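Local coordinates for protein uncharacterized CONSERVED DOMAIN PROTEIN (Vibrio cholerae, PDB 3LKV) that probably serves as the substrate-binding component of an ABC transporter, and holds a phenylalanine between its two lobes, at residues V140-P149 with I170-K179; N153-L161 with I197-V205. One frame throughout, in Å; residues are numbered along the deposited sequence.

Contact 1 (V140-P149 with I170-K179); sequences VKSIGVVYNP and IKLVEATALK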
loop_
_atom_site.group_PDB
_atom_site.type_symbol
_atom_site.label_atom_id
_atom_site.label_comp_id
_atom_site.label_asym_id
_atom_site.label_seq_id
_atom_site.Cartn_x
_atom_site.Cartn_y
_atom_site.Cartn_z
ATOM N N VAL A 140 38.814 2.323 23.628
ATOM C CA VAL A 140 38.828 2.768 22.224
ATOM C C VAL A 140 39.907 3.803 22.022
ATOM O O VAL A 140 39.986 4.756 22.767
ATOM C CB VAL A 140 37.467 3.368 21.782
ATOM C CG1 VAL A 140 37.567 3.959 20.361
ATOM C CG2 VAL A 140 36.446 2.299 21.796
ATOM N N LYS A 141 40.759 3.574 21.032
ATOM C CA LYS A 141 41.722 4.572 20.572
ATOM C C LYS A 141 41.390 5.052 19.165
ATOM O O LYS A 141 41.827 6.105 18.750
ATOM C CB LYS A 141 43.152 4.006 20.585
ATOM C CG LYS A 141 43.580 3.441 21.954
ATOM C CD LYS A 141 43.468 4.522 23.096
ATOM C CE LYS A 141 44.580 4.392 24.215
ATOM N NZ LYS A 141 44.526 3.070 24.917
ATOM N N SER A 142 40.558 4.290 18.471
ATOM C CA SER A 142 40.392 4.394 17.063
ATOM C C SER A 142 38.929 4.184 16.635
ATOM O O SER A 142 38.307 3.169 17.008
ATOM C CB SER A 142 41.218 3.256 16.484
ATOM O OG SER A 142 41.662 3.668 15.258
ATOM N N ILE A 143 38.386 5.100 15.840
ATOM C CA ILE A 143 37.032 4.929 15.288
ATOM C C ILE A 143 37.129 4.911 13.792
ATOM O O ILE A 143 37.681 5.841 13.175
ATOM C CB ILE A 143 36.078 6.021 15.764
ATOM C CG1 ILE A 143 35.855 5.910 17.265
ATOM C CG2 ILE A 143 34.704 5.933 15.049
ATOM C CD1 ILE A 143 34.961 7.052 17.847
ATOM N N GLY A 144 36.602 3.847 13.213
ATOM C CA GLY A 144 36.554 3.683 11.764
ATOM C C GLY A 144 35.235 4.220 11.249
ATOM O O GLY A 144 34.203 4.134 11.948
ATOM N N VAL A 145 35.251 4.796 10.050
ATOM C CA VAL A 145 34.009 5.295 9.483
ATOM C C VAL A 145 34.078 5.237 7.997
ATOM O O VAL A 145 35.115 5.514 7.410
ATOM C CB VAL A 145 33.647 6.729 10.008
ATOM C CG1 VAL A 145 34.733 7.695 9.756
ATOM C CG2 VAL A 145 32.317 7.243 9.379
ATOM N N VAL A 146 32.995 4.786 7.387
ATOM C CA VAL A 146 32.869 4.744 5.944
ATOM C C VAL A 146 31.752 5.726 5.586
ATOM O O VAL A 146 30.734 5.761 6.224
ATOM C CB VAL A 146 32.455 3.337 5.482
ATOM C CG1 VAL A 146 32.212 3.312 3.944
ATOM C CG2 VAL A 146 33.561 2.301 5.890
ATOM N N TYR A 147 31.937 6.492 4.537
ATOM C CA TYR A 147 30.925 7.452 4.145
ATOM C C TYR A 147 31.027 7.779 2.675
ATOM O O TYR A 147 31.997 7.437 2.012
ATOM C CB TYR A 147 31.050 8.718 4.985
ATOM C CG TYR A 147 32.184 9.586 4.604
ATOM C CD1 TYR A 147 32.010 10.635 3.704
ATOM C CD2 TYR A 147 33.435 9.414 5.157
ATOM C CE1 TYR A 147 33.067 11.470 3.370
ATOM C CE2 TYR A 147 34.495 10.237 4.815
ATOM C CZ TYR A 147 34.309 11.250 3.927
ATOM O OH TYR A 147 35.353 12.073 3.602
ATOM N N ASN A 148 29.973 8.394 2.176
ATOM C CA ASN A 148 29.854 8.754 0.760
ATOM C C ASN A 148 29.976 10.268 0.629
ATOM O O ASN A 148 29.108 11.010 1.070
ATOM C CB ASN A 148 28.530 8.274 0.150
ATOM C CG ASN A 148 28.419 8.591 -1.366
ATOM O OD1 ASN A 148 29.190 9.385 -1.922
ATOM N ND2 ASN A 148 27.512 7.915 -2.026
ATOM N N PRO A 149 31.085 10.730 0.030
ATOM C CA PRO A 149 31.328 12.147 -0.025
ATOM C C PRO A 149 30.380 12.847 -0.985
ATOM O O PRO A 149 30.277 14.041 -0.890
ATOM C CB PRO A 149 32.782 12.255 -0.486
ATOM C CG PRO A 149 33.025 11.049 -1.258
ATOM C CD PRO A 149 32.174 9.966 -0.596
ATOM N N ILE A 170 40.567 10.627 20.163
ATOM C CA ILE A 170 40.318 9.401 19.416
ATOM C C ILE A 170 40.697 9.637 17.959
ATOM O O ILE A 170 40.284 10.618 17.339
ATOM C CB ILE A 170 38.818 8.980 19.532
ATOM C CG1 ILE A 170 38.527 8.502 20.959
ATOM C CG2 ILE A 170 38.434 7.892 18.543
ATOM C CD1 ILE A 170 37.045 8.448 21.253
ATOM N N LYS A 171 41.482 8.726 17.429
ATOM C CA LYS A 171 41.897 8.745 16.059
ATOM C C LYS A 171 40.727 8.256 15.177
ATOM O O LYS A 171 40.013 7.334 15.556
ATOM C CB LYS A 171 43.109 7.804 15.954
ATOM C CG LYS A 171 43.676 7.594 14.554
ATOM C CD LYS A 171 44.879 6.585 14.569
ATOM C CE LYS A 171 45.718 6.647 13.269
ATOM N NZ LYS A 171 45.123 5.926 12.110
ATOM N N LEU A 172 40.504 8.924 14.045
ATOM C CA LEU A 172 39.508 8.530 13.038
ATOM C C LEU A 172 40.169 7.819 11.901
ATOM O O LEU A 172 41.072 8.329 11.372
ATOM C CB LEU A 172 38.812 9.758 12.421
ATOM C CG LEU A 172 37.623 10.290 13.174
ATOM C CD1 LEU A 172 36.918 11.391 12.323
ATOM C CD2 LEU A 172 36.677 9.123 13.498
ATOM N N VAL A 173 39.687 6.660 11.523
ATOM C CA VAL A 173 40.154 5.977 10.353
ATOM C C VAL A 173 39.043 5.978 9.316
ATOM O O VAL A 173 37.996 5.405 9.545
ATOM C CB VAL A 173 40.492 4.536 10.680
ATOM C CG1 VAL A 173 41.021 3.839 9.422
ATOM C CG2 VAL A 173 41.530 4.479 11.813
ATOM N N GLU A 174 39.269 6.606 8.175
ATOM C CA GLU A 174 38.208 6.889 7.212
ATOM C C GLU A 174 38.370 6.204 5.876
ATOM O O GLU A 174 39.480 6.098 5.376
ATOM C CB GLU A 174 38.198 8.374 6.885
ATOM C CG GLU A 174 38.313 9.303 8.078
ATOM C CD GLU A 174 38.345 10.805 7.693
ATOM O OE1 GLU A 174 38.001 11.200 6.532
ATOM O OE2 GLU A 174 38.712 11.581 8.610
ATOM N N ALA A 175 37.269 5.799 5.262
ATOM C CA ALA A 175 37.303 5.371 3.885
ATOM C C ALA A 175 36.009 5.806 3.194
ATOM O O ALA A 175 34.950 5.873 3.830
ATOM C CB ALA A 175 37.479 3.918 3.814
ATOM N N THR A 176 36.074 6.106 1.907
ATOM C CA THR A 176 34.875 6.513 1.219
ATOM C C THR A 176 34.343 5.389 0.382
ATOM O O THR A 176 35.077 4.507 0.002
ATOM C CB THR A 176 35.067 7.772 0.363
ATOM O OG1 THR A 176 36.116 7.563 -0.569
ATOM C CG2 THR A 176 35.376 8.938 1.274
ATOM N N ALA A 177 33.037 5.441 0.138
ATOM C CA ALA A 177 32.344 4.500 -0.710
ATOM C C ALA A 177 31.403 5.328 -1.564
ATOM O O ALA A 177 30.540 6.015 -1.041
ATOM C CB ALA A 177 31.556 3.505 0.163
ATOM N N LEU A 178 31.598 5.299 -2.870
ATOM C CA LEU A 178 30.807 6.113 -3.777
ATOM C C LEU A 178 29.439 5.514 -4.086
ATOM O O LEU A 178 28.565 6.194 -4.593
ATOM C CB LEU A 178 31.568 6.317 -5.102
ATOM C CG LEU A 178 32.980 6.931 -4.918
ATOM C CD1 LEU A 178 33.679 7.088 -6.279
ATOM C CD2 LEU A 178 32.904 8.282 -4.160
ATOM N N LYS A 179 29.280 4.228 -3.869
ATOM C CA LYS A 179 28.011 3.589 -4.071
ATOM C C LYS A 179 27.967 2.393 -3.138
ATOM O O LYS A 179 29.000 1.990 -2.584
ATOM C CB LYS A 179 27.848 3.173 -5.531
ATOM C CG LYS A 179 28.960 2.359 -6.008
ATOM C CD LYS A 179 28.865 2.146 -7.524
ATOM C CE LYS A 179 29.920 1.102 -7.951
ATOM N NZ LYS A 179 31.311 1.475 -7.479
#
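I143 and I170 meet at the tight end of this parallel strand pair: CG1 of I143 lies 3.5 Å from CG2 of I170, closer than usual for two carbons. I170 has CG2 anti to its backbone N, which swings that methyl over I143, while CD2 of L172 closes on CB of I143 at 3.9 Å. Branched isoleucines suit this buried place: their methyls pack between the strand pair and helix 126-136, which touches both residues. At the same end the exposed K171 leads its amine away. Between the backbones runs an unbroken ladder, from K171 N to K141 O through to A177 N to Y147 O (2.9 Å). On the opposite face, with S142 and V173, G144 has no side chain and S194 lies close against it. Toward the C-terminal end, the side bearing Y147, T176 and P149 is more open to solvent, while V146 and A177 stay buried. T176 sets CG2 over one face of the Y147 ring, a CH-pi contact 4.0 Å from the centroid; E174 OE1 lies at the ring edge, its carboxylate paired with K162. P149 CD rests 3.8 Å from T176 CB. Strands 142-147 and 171-176, joined through helix 152-167, form the beta-alpha-beta unit at the margin of a Rossmann-like lobe, as in periplasmic binding proteins.

Contact 2 (N153-L161 with I197-V205); sequences NAVSLMELL and IYALIDNTV. With PHE (phenylalanine), chain B.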
loop_
_atom_site.group_PDB
_atom_site.type_symbol
_atom_site.label_atom_id
_atom_site.label_comp_id
_atom_site.label_asym_id
_atom_site.label_seq_id
_atom_site.Cartn_x
_atom_site.Cartn_y
_atom_site.Cartn_z
ATOM N N ASN A 153 24.669 15.063 3.603
ATOM C CA ASN A 153 24.461 14.622 4.978
ATOM C C ASN A 153 25.695 13.974 5.587
ATOM O O ASN A 153 26.023 14.263 6.750
ATOM C CB ASN A 153 23.283 13.647 5.143
ATOM C CG ASN A 153 23.250 12.636 4.106
ATOM O OD1 ASN A 153 23.141 12.973 2.908
ATOM N ND2 ASN A 153 23.346 11.362 4.506
ATOM N N ALA A 154 26.387 13.137 4.795
ATOM C CA ALA A 154 27.573 12.441 5.311
ATOM C C ALA A 154 28.683 13.459 5.582
ATOM O O ALA A 154 29.375 13.370 6.593
ATOM C CB ALA A 154 28.060 11.346 4.342
ATOM N N VAL A 155 28.837 14.421 4.679
ATOM C CA VAL A 155 29.864 15.449 4.796
ATOM C C VAL A 155 29.616 16.257 6.052
ATOM O O VAL A 155 30.523 16.406 6.889
ATOM C CB VAL A 155 29.958 16.324 3.525
ATOM C CG1 VAL A 155 30.943 17.580 3.722
ATOM C CG2 VAL A 155 30.428 15.458 2.337
ATOM N N SER A 156 28.381 16.700 6.272
ATOM C CA SER A 156 28.079 17.438 7.510
ATOM C C SER A 156 28.383 16.578 8.743
ATOM O O SER A 156 28.958 17.060 9.710
ATOM C CB SER A 156 26.612 17.871 7.536
ATOM O OG SER A 156 26.303 18.669 6.416
ATOM N N LEU A 157 27.994 15.306 8.727
ATOM C CA LEU A 157 28.274 14.458 9.854
ATOM C C LEU A 157 29.783 14.241 10.093
ATOM O O LEU A 157 30.218 14.238 11.247
ATOM C CB LEU A 157 27.551 13.113 9.764
ATOM C CG LEU A 157 26.009 13.153 9.845
ATOM C CD1 LEU A 157 25.441 11.858 9.243
ATOM C CD2 LEU A 157 25.498 13.368 11.268
HETATM N N MSE A 158 30.569 14.070 9.036
HETATM C CA MSE A 158 32.026 13.929 9.180
HETATM C C MSE A 158 32.644 15.185 9.840
HETATM O O MSE A 158 33.595 15.064 10.607
HETATM C CB MSE A 158 32.715 13.630 7.836
HETATM C CG MSE A 158 32.350 12.263 7.278
HETATM SE SE MSE A 158 32.957 10.843 8.539
HETATM C CE MSE A 158 34.862 11.404 8.534
ATOM N N GLU A 159 32.113 16.382 9.573
ATOM C CA GLU A 159 32.677 17.554 10.224
ATOM C C GLU A 159 32.402 17.456 11.717
ATOM O O GLU A 159 33.237 17.819 12.516
ATOM C CB GLU A 159 32.078 18.837 9.697
ATOM C CG GLU A 159 32.749 19.358 8.431
ATOM C CD GLU A 159 32.022 20.573 7.834
ATOM O OE1 GLU A 159 31.417 21.340 8.615
ATOM O OE2 GLU A 159 32.051 20.747 6.588
ATOM N N LEU A 160 31.232 16.965 12.102
ATOM C CA LEU A 160 30.931 16.828 13.522
ATOM C C LEU A 160 31.752 15.700 14.149
ATOM O O LEU A 160 32.190 15.799 15.301
ATOM C CB LEU A 160 29.454 16.571 13.769
ATOM C CG LEU A 160 28.528 17.773 13.523
ATOM C CD1 LEU A 160 27.071 17.263 13.499
ATOM C CD2 LEU A 160 28.689 18.915 14.581
ATOM N N LEU A 161 31.919 14.606 13.415
ATOM C CA LEU A 161 32.653 13.486 13.949
ATOM C C LEU A 161 34.147 13.887 14.152
ATOM O O LEU A 161 34.722 13.558 15.199
ATOM C CB LEU A 161 32.490 12.273 13.054
ATOM C CG LEU A 161 33.165 10.986 13.503
ATOM C CD1 LEU A 161 32.720 10.542 14.889
ATOM C CD2 LEU A 161 32.899 9.891 12.460
ATOM N N ILE A 197 33.583 0.459 14.369
ATOM C CA ILE A 197 33.135 1.171 13.199
ATOM C C ILE A 197 31.869 1.961 13.596
ATOM O O ILE A 197 30.925 1.401 14.217
ATOM C CB ILE A 197 32.752 0.228 12.084
ATOM C CG1 ILE A 197 33.889 -0.776 11.750
ATOM C CG2 ILE A 197 32.314 1.020 10.893
ATOM C CD1 ILE A 197 35.073 -0.161 11.161
ATOM N N TYR A 198 31.873 3.238 13.264
ATOM C CA TYR A 198 30.732 4.087 13.450
ATOM C C TYR A 198 29.940 4.064 12.166
ATOM O O TYR A 198 30.363 4.585 11.150
ATOM C CB TYR A 198 31.182 5.517 13.764
ATOM C CG TYR A 198 30.050 6.540 13.933
ATOM C CD1 TYR A 198 29.004 6.303 14.788
ATOM C CD2 TYR A 198 30.072 7.754 13.265
ATOM C CE1 TYR A 198 28.011 7.226 14.986
ATOM C CE2 TYR A 198 29.057 8.717 13.462
ATOM C CZ TYR A 198 28.028 8.444 14.323
ATOM O OH TYR A 198 27.003 9.339 14.507
ATOM N N ALA A 199 28.774 3.438 12.212
ATOM C CA ALA A 199 27.924 3.358 11.038
ATOM C C ALA A 199 27.037 4.621 11.087
ATOM O O ALA A 199 26.118 4.714 11.888
ATOM C CB ALA A 199 27.072 2.053 11.065
ATOM N N LEU A 200 27.344 5.609 10.272
ATOM C CA LEU A 200 26.622 6.854 10.377
ATOM C C LEU A 200 25.338 6.918 9.534
ATOM O O LEU A 200 24.977 5.985 8.796
ATOM C CB LEU A 200 27.547 8.054 10.130
ATOM C CG LEU A 200 28.407 8.153 8.920
ATOM C CD1 LEU A 200 27.545 7.921 7.820
ATOM C CD2 LEU A 200 29.050 9.521 8.819
ATOM N N ILE A 201 24.645 8.036 9.722
ATOM C CA ILE A 201 23.437 8.393 8.978
ATOM C C ILE A 201 23.824 8.799 7.559
ATOM O O ILE A 201 23.914 10.003 7.195
ATOM C CB ILE A 201 22.650 9.474 9.737
ATOM C CG1 ILE A 201 22.275 8.941 11.114
ATOM C CG2 ILE A 201 21.352 9.975 8.958
ATOM C CD1 ILE A 201 21.435 7.623 11.112
ATOM N N ASP A 202 24.030 7.761 6.768
ATOM C CA ASP A 202 24.396 7.894 5.373
ATOM C C ASP A 202 23.590 6.831 4.639
ATOM O O ASP A 202 23.588 5.688 5.056
ATOM C CB ASP A 202 25.899 7.622 5.278
ATOM C CG ASP A 202 26.434 7.459 3.866
ATOM O OD1 ASP A 202 25.888 6.628 3.076
ATOM O OD2 ASP A 202 27.483 8.149 3.570
ATOM N N ASN A 203 22.951 7.210 3.533
ATOM C CA ASN A 203 22.101 6.302 2.755
ATOM C C ASN A 203 22.826 5.155 2.056
ATOM O O ASN A 203 22.299 4.064 1.923
ATOM C CB ASN A 203 21.316 7.133 1.715
ATOM C CG ASN A 203 20.397 8.148 2.383
ATOM O OD1 ASN A 203 19.399 7.752 3.031
ATOM N ND2 ASN A 203 20.739 9.443 2.283
ATOM N N THR A 204 24.053 5.411 1.627
ATOM C CA THR A 204 24.895 4.404 1.010
ATOM C C THR A 204 25.292 3.364 2.031
ATOM O O THR A 204 25.199 2.170 1.765
ATOM C CB THR A 204 26.181 5.012 0.441
ATOM O OG1 THR A 204 25.866 6.181 -0.356
ATOM C CG2 THR A 204 26.922 3.967 -0.422
ATOM N N VAL A 205 25.729 3.796 3.198
ATOM C CA VAL A 205 25.972 2.855 4.312
ATOM C C VAL A 205 24.709 2.095 4.697
ATOM O O VAL A 205 24.721 0.871 4.749
ATOM C CB VAL A 205 26.570 3.554 5.569
ATOM C CG1 VAL A 205 26.663 2.568 6.786
ATOM C CG2 VAL A 205 27.978 4.099 5.253
HETATM N N PHE B . 19.446 11.718 7.347
HETATM C CA PHE B . 19.783 10.995 6.057
HETATM C C PHE B . 19.851 12.037 4.907
HETATM O O PHE B . 20.003 13.250 5.235
HETATM C CB PHE B . 18.805 9.846 5.767
HETATM C CG PHE B . 19.064 8.605 6.617
HETATM C CD1 PHE B . 20.179 7.786 6.361
HETATM C CD2 PHE B . 18.233 8.270 7.664
HETATM C CE1 PHE B . 20.441 6.698 7.129
HETATM C CE2 PHE B . 18.482 7.173 8.432
HETATM C CZ PHE B . 19.580 6.375 8.194
HETATM O OXT PHE B . 19.800 11.738 3.693
#
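L157 is the bump that helix 152-167 pushes toward the chain turning out of strand 196-199. Its CD1 reaches 3.7 Å from CB of I201 and also lies against the carbonyl O of I201, while its CB takes CD2 of L200 at 4.0 Å. That L200 methyl in turn fits between L157 and the selenium of M158 (selenomethionine, SE to CD2 4.1 Å), whose bend at chi2 sets the selenium beside it, the two side chains crossing at about a right angle. One turn further along, L161 slides past Y198 in the opposite direction, L161 CD2 coming 3.6 Å from Y198 CD2. Flexible leucines suit an uneven surface of this kind, and A154 is small enough to let the carboxylate of D202 come close. At the helix start, N153 has CG between its backbone N and carbonyl carbon (chi1 43°), which brings ND2 to I201 O, 3.1 Å away, with the acceptor almost in the amide plane; E151 takes a bond from the same nitrogen. I201 is the centre of an inverse gamma turn. D202 is the N-cap of helix 203-207, its OD1 accepting from V205 N and weakly from T204 N. N203 ND2 then donates to OXT of the bound phenylalanine (2.9 Å), and I201 CD1 lies 3.7 Å from its ring atom CZ. Helix start, gamma turn and capped helix thus form one wall of the amino-acid pocket in the cleft of a periplasmic-binding-protein fold.

In the fold
The two contacts interlock along the chain: strand 142-147, helix 152-167, strand 171-176 and strand 196-199 follow in that order, so the segments of contact 1 and contact 2 alternate. Their centres lie 9 Å apart in the same lobe. Strand 142-147 sits between 171-176 and 196-199 in one mixed sheet, and G144 O probably bonds to Y198 N (2.8 Å), continuing the sheet from one contact into the other. N148 N probably bonds to D202 OD2 as well, linking the chain just beyond the C-terminal ends of strands 142-147 and 196-199. Contact 1 builds the edge of the sheet, whereas contact 2, more central and wholly buried, brings the same beta-alpha-beta unit to the ligand cleft.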